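Local coordinates for Cg9734-pa (Drosophila melanogaster, PDB 2BK9), which binds a six-coordinate heme as a member of the globin family and probably serves in oxygen binding and transport, at residues A25-Q30 with L114-A119; Q108-I113 with L134-Y139. The protein carries 1 engineered substitution. One frame throughout, in Å; residues are numbered along the deposited sequence.

Interaction 1 of 2, residues A25-Q30 with L114-A119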
# COMPACT_ATOMS: atom_id res chain seq x y z
N ALA A 25 6.56 -6.67 -5.67
CA ALA A 25 7.47 -6.16 -6.68
C ALA A 25 6.71 -5.48 -7.81
O ALA A 25 7.20 -4.49 -8.35
CB ALA A 25 8.32 -7.25 -7.25
N ALA A 26 5.52 -5.96 -8.14
CA ALA A 26 4.72 -5.30 -9.17
C ALA A 26 4.34 -3.89 -8.72
O ALA A 26 4.39 -2.93 -9.49
CB ALA A 26 3.48 -6.12 -9.51
N ILE A 27 3.93 -3.75 -7.47
CA ILE A 27 3.60 -2.47 -6.90
C ILE A 27 4.81 -1.55 -6.93
O ILE A 27 4.76 -0.42 -7.43
CB ILE A 27 3.04 -2.61 -5.48
CG1 ILE A 27 1.69 -3.30 -5.49
CG2 ILE A 27 3.00 -1.27 -4.78
CD1 ILE A 27 1.17 -3.73 -4.13
N LEU A 28 5.93 -2.01 -6.36
CA LEU A 28 7.03 -1.09 -6.17
C LEU A 28 7.79 -0.79 -7.46
O LEU A 28 8.20 0.34 -7.67
CB LEU A 28 7.85 -1.63 -5.01
CG LEU A 28 8.70 -0.70 -4.22
CD1 LEU A 28 7.92 0.43 -3.59
CD2 LEU A 28 9.51 -1.44 -3.19
N THR A 29 7.95 -1.77 -8.35
CA THR A 29 8.53 -1.43 -9.64
C THR A 29 7.66 -0.41 -10.39
O THR A 29 8.21 0.50 -11.01
CB THR A 29 8.83 -2.62 -10.54
OG1 THR A 29 7.62 -3.33 -10.83
CG2 THR A 29 9.88 -3.54 -9.96
N GLN A 30 6.34 -0.55 -10.33
CA GLN A 30 5.48 0.38 -11.05
C GLN A 30 5.59 1.78 -10.44
O GLN A 30 5.62 2.78 -11.15
CB GLN A 30 4.01 -0.11 -11.08
CG GLN A 30 3.09 0.89 -11.78
CD GLN A 30 1.60 0.59 -11.88
OE1 GLN A 30 0.83 1.46 -12.33
NE2 GLN A 30 1.16 -0.60 -11.52
N LEU A 114 -3.81 0.16 -6.41
CA LEU A 114 -5.12 -0.18 -6.95
C LEU A 114 -5.01 -0.78 -8.35
O LEU A 114 -5.72 -1.73 -8.67
CB LEU A 114 -6.03 1.04 -6.91
CG LEU A 114 -6.49 1.41 -5.49
CD1 LEU A 114 -7.08 2.80 -5.49
CD2 LEU A 114 -7.46 0.41 -4.93
N ASP A 115 -4.08 -0.28 -9.15
CA ASP A 115 -3.84 -0.82 -10.46
C ASP A 115 -3.38 -2.29 -10.38
O ASP A 115 -3.87 -3.15 -11.11
CB ASP A 115 -2.79 0.04 -11.16
CG ASP A 115 -2.47 -0.41 -12.49
OD1 ASP A 115 -3.29 -0.12 -13.39
OD2 ASP A 115 -1.45 -1.12 -12.73
N VAL A 116 -2.43 -2.57 -9.51
CA VAL A 116 -1.89 -3.91 -9.40
C VAL A 116 -2.97 -4.87 -8.92
O VAL A 116 -3.10 -5.97 -9.45
CB VAL A 116 -0.67 -3.92 -8.50
CG1 VAL A 116 -0.29 -5.37 -8.09
CG2 VAL A 116 0.50 -3.23 -9.17
N LEU A 117 -3.74 -4.51 -7.91
CA LEU A 117 -4.77 -5.37 -7.35
C LEU A 117 -5.89 -5.62 -8.35
O LEU A 117 -6.41 -6.74 -8.45
CB LEU A 117 -5.29 -4.83 -6.06
CG LEU A 117 -4.22 -4.74 -4.97
CD1 LEU A 117 -4.86 -4.19 -3.70
CD2 LEU A 117 -3.48 -6.05 -4.67
N THR A 118 -6.26 -4.57 -9.09
CA THR A 118 -7.30 -4.69 -10.08
C THR A 118 -6.92 -5.75 -11.11
O THR A 118 -7.74 -6.59 -11.47
CB THR A 118 -7.58 -3.31 -10.70
OG1 THR A 118 -8.17 -2.49 -9.69
CG2 THR A 118 -8.60 -3.41 -11.82
N ALA A 119 -5.68 -5.71 -11.57
CA ALA A 119 -5.22 -6.69 -12.53
C ALA A 119 -5.09 -8.06 -11.88
O ALA A 119 -5.54 -9.05 -12.44
CB ALA A 119 -3.93 -6.24 -13.16
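Val116 spreads its two methyls over the turn around Ala26 and Ile27, at the point where the backbones come nearest, with 6.2 Å between the CA atoms of Ile27 and Val116. Its CG1 lies 3.9 Å from CG1 of Ile27 and 4.1 Å from CB of Ala26. The other methyl, CG2, dips toward the helix backbone itself and stands 3.9 Å from N of Ile27. The side chains of Ile27 and Val116 cross at about a right angle, and the small Ala26 beside them lets the valine settle close to the opposing helix. A polar pair borders this apolar patch. Gln30 keeps CG anti to its backbone N (chi1 178°) and stays extended beyond it, which carries the amide past CG2 of Val116 as far as Asp115. There Gln30 NE2 donates to OD2 of Asp115 over 2.9 Å, with an N-H...O angle of 152°. The oxygen is met on its anti side, somewhat out of the carboxylate plane, and the amide and carboxylate planes are almost perpendicular. Gln30 OE1 accepts from Arg34 NE, so the amide is gripped at both ends and its flip is settled. Ile27 also packs on Leu109 and Ile113, linking the patch to the interior. The axes of the two segments approach to 9.4 Å at an angle of 142°, which illustrates the oblique, broadly antiparallel packing of the B and G helices, 20-34 and 103-120, that is characteristic of the globin fold.

Interaction 2 of 2, residues Q108-I113 with L134-Y139; sequences QLKGVI and LVDHVY. With HEM (protoporphyrin IX containing Fe), chain B.
Lys110 runs its methylenes over one face of the Tyr139 ring and alongside Val135, joining the G and H helices (103-120 and 125-143) of the globin fold as a nearly antiparallel pair, with the segment axes 158° apart. The lysine chain is extended throughout, and it slides past the tyrosine in the opposite direction. CD stands 4.1 Å from the ring centroid, 27° off the normal, a CH-pi contact. Nearer the lysine backbone, CB comes within 3.5 Å of CE2 of Tyr139, and CG rests 3.7 Å from CG1 of Val135. At the end of the chain, NZ forms a salt bridge with OD1 of exposed Asp136. The hydrogen bond within it is weak, and because OD1 also sits improbably close to CE, the exact seating of the ammonium is doubtful.

In the next shell, Tyr139 is held at its hydroxyl, which is hydrogen-bonded to the carbonyl oxygen of Tyr106, while its ring meets that of Phe143. Through this hydroxyl the side chain reaches across the interface to the G helix, one turn before Lys110. Were Tyr139 replaced by an alanine, the lysine methylenes would probably lose their flat support, a gap would open between the two helices and Tyr106 O would be left without its side-chain donor. The hydroxyl also touches Leu109, whose CB lies 4.0 Å from Tyr139 OH. Buried Leu109 belongs to the heme pocket and packs on Phe31 of helix 20-34 as well. A chi1 of -173°, which sets CG opposite the backbone N, sends its side chain toward the porphyrin, and CD2 comes to rest 3.6 Å from CAB of the heme.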
# COMPACT_ATOMS: atom_id res chain seq x y z
N GLN A 108 0.77 8.82 -5.34
CA GLN A 108 1.41 8.10 -6.42
C GLN A 108 1.33 6.58 -6.17
O GLN A 108 0.94 5.80 -7.04
CB GLN A 108 2.87 8.56 -6.57
CG GLN A 108 3.01 9.92 -7.19
CD GLN A 108 4.41 10.48 -7.09
OE1 GLN A 108 5.23 10.00 -6.31
NE2 GLN A 108 4.70 11.51 -7.86
N LEU A 109 1.68 6.15 -4.96
CA LEU A 109 1.64 4.74 -4.64
C LEU A 109 0.21 4.22 -4.64
O LEU A 109 -0.02 3.07 -5.03
CB LEU A 109 2.31 4.49 -3.27
CG LEU A 109 2.47 3.02 -2.91
CD1 LEU A 109 3.39 2.27 -3.81
CD2 LEU A 109 2.92 2.85 -1.47
N LYS A 110 -0.71 5.04 -4.20
CA LYS A 110 -2.12 4.62 -4.08
C LYS A 110 -2.66 4.13 -5.41
O LYS A 110 -3.28 3.06 -5.51
CB LYS A 110 -2.97 5.80 -3.59
CG LYS A 110 -4.42 5.57 -3.34
CD LYS A 110 -5.11 6.93 -2.97
CE LYS A 110 -6.40 6.80 -2.20
NZ LYS A 110 -7.07 8.14 -2.25
N GLY A 111 -2.46 4.91 -6.47
CA GLY A 111 -2.97 4.53 -7.74
C GLY A 111 -2.33 3.28 -8.26
O GLY A 111 -2.96 2.45 -8.89
N VAL A 112 -1.06 3.09 -7.94
CA VAL A 112 -0.32 1.90 -8.38
C VAL A 112 -0.79 0.67 -7.63
O VAL A 112 -0.98 -0.37 -8.25
CB VAL A 112 1.15 2.13 -8.17
CG1 VAL A 112 1.90 0.85 -8.20
CG2 VAL A 112 1.70 3.20 -9.14
N ILE A 113 -1.04 0.77 -6.34
CA ILE A 113 -1.59 -0.37 -5.58
C ILE A 113 -2.92 -0.80 -6.18
O ILE A 113 -3.16 -1.97 -6.43
CB ILE A 113 -1.77 0.01 -4.10
CG1 ILE A 113 -0.40 0.18 -3.44
CG2 ILE A 113 -2.60 -1.03 -3.37
CD1 ILE A 113 -0.51 0.82 -2.08
N LEU A 134 -11.51 1.00 0.89
CA LEU A 134 -10.58 0.59 1.92
C LEU A 134 -9.32 1.43 1.88
O LEU A 134 -8.85 1.93 2.89
CB LEU A 134 -10.20 -0.89 1.77
CG LEU A 134 -9.09 -1.39 2.71
CD1 LEU A 134 -9.49 -1.27 4.15
CD2 LEU A 134 -8.73 -2.81 2.35
N VAL A 135 -8.74 1.57 0.69
CA VAL A 135 -7.53 2.32 0.58
C VAL A 135 -7.72 3.79 0.96
O VAL A 135 -6.86 4.39 1.62
CB VAL A 135 -6.91 2.14 -0.83
CG1 VAL A 135 -5.68 2.99 -1.01
CG2 VAL A 135 -6.54 0.69 -1.05
N ASP A 136 -8.82 4.39 0.54
CA ASP A 136 -9.08 5.76 0.93
C ASP A 136 -9.22 5.90 2.43
O ASP A 136 -8.78 6.89 3.01
CB ASP A 136 -10.35 6.26 0.26
CG ASP A 136 -10.18 6.53 -1.18
OD1 ASP A 136 -9.02 6.61 -1.67
OD2 ASP A 136 -11.18 6.66 -1.90
N HIS A 137 -9.83 4.93 3.09
CA HIS A 137 -9.93 4.95 4.54
C HIS A 137 -8.59 4.97 5.18
O HIS A 137 -8.29 5.79 6.06
CB HIS A 137 -10.77 3.79 5.06
CG HIS A 137 -10.96 3.83 6.53
ND1 HIS A 137 -11.91 4.62 7.12
CD2 HIS A 137 -10.23 3.29 7.53
CE1 HIS A 137 -11.82 4.48 8.43
NE2 HIS A 137 -10.79 3.70 8.71
N VAL A 138 -7.72 4.06 4.76
CA VAL A 138 -6.42 4.01 5.40
C VAL A 138 -5.58 5.25 5.07
O VAL A 138 -4.83 5.71 5.90
CB VAL A 138 -5.67 2.66 5.23
CG1 VAL A 138 -6.55 1.53 5.68
CG2 VAL A 138 -5.23 2.47 3.88
N TYR A 139 -5.74 5.80 3.88
CA TYR A 139 -5.06 7.07 3.53
C TYR A 139 -5.55 8.22 4.38
O TYR A 139 -4.76 9.12 4.70
CB TYR A 139 -5.22 7.37 2.04
CG TYR A 139 -4.09 6.80 1.25
CD1 TYR A 139 -3.66 5.47 1.37
CD2 TYR A 139 -3.39 7.58 0.36
CE1 TYR A 139 -2.61 4.94 0.67
CE2 TYR A 139 -2.30 7.04 -0.36
CZ TYR A 139 -1.90 5.74 -0.15
OH TYR A 139 -0.83 5.19 -0.82
CHA HEM B . 10.26 2.11 5.29
CHB HEM B . 5.76 0.45 4.96
CHC HEM B . 4.95 3.63 1.51
CHD HEM B . 9.53 4.95 1.51
C1A HEM B . 9.09 1.44 5.53
C2A HEM B . 8.84 0.56 6.68
C3A HEM B . 7.57 0.10 6.61
C4A HEM B . 7.03 0.66 5.41
CMA HEM B . 6.78 -0.85 7.54
CAA HEM B . 9.89 0.26 7.75
CBA HEM B . 10.02 1.42 8.73
CGA HEM B . 11.16 1.09 9.65
O1A HEM B . 12.35 1.26 9.26
O2A HEM B . 10.88 0.65 10.78
C1B HEM B . 5.14 1.14 3.94
C2B HEM B . 3.75 1.02 3.62
C3B HEM B . 3.52 1.92 2.65
C4B HEM B . 4.74 2.64 2.40
CMB HEM B . 2.80 0.05 4.27
CAB HEM B . 2.24 2.27 2.00
CBB HEM B . 1.24 1.44 1.76
C1C HEM B . 6.10 4.28 1.19
C2C HEM B . 6.27 5.35 0.21
C3C HEM B . 7.56 5.68 0.16
C4C HEM B . 8.23 4.86 1.14
CMC HEM B . 5.12 5.95 -0.59
CAC HEM B . 8.15 6.72 -0.75
CBC HEM B . 9.37 6.76 -1.24
C1D HEM B . 10.15 4.29 2.51
C2D HEM B . 11.48 4.50 2.92
C3D HEM B . 11.71 3.65 4.03
C4D HEM B . 10.46 2.98 4.26
CMD HEM B . 12.49 5.42 2.25
CAD HEM B . 13.00 3.54 4.80
CBD HEM B . 13.97 2.61 4.14
CGD HEM B . 15.28 2.49 4.86
O1D HEM B . 16.21 1.86 4.31
O2D HEM B . 15.40 3.02 6.00
NA HEM B . 7.95 1.51 4.80
NB HEM B . 5.75 2.14 3.18
NC HEM B . 7.32 4.01 1.75
ND HEM B . 9.54 3.38 3.34
FE HEM B . 7.66 2.73 3.26

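The two contacts make one continuous piece of the globin helix sandwich, their centres about 11 Å apart. Both use helix 103-120: its residues 108-113 pack on helix 125-143, and the turns that follow, 114-119, pack on helix 20-34. Along the chain the segments alternate, in the order 25-30, 108-113, 114-119 and 134-139, so that early and late parts of the sequence meet on a single central helix. Interaction 2 is the more buried and interaction 1 lies nearer the surface. They touch directly where Ile27 CG2 packs 3.7 Å from Leu109 CD1, a junction of helices 20-34 and 103-120 at Leu109, a heme-pocket residue that Tyr139 of helix 125-143 also touches.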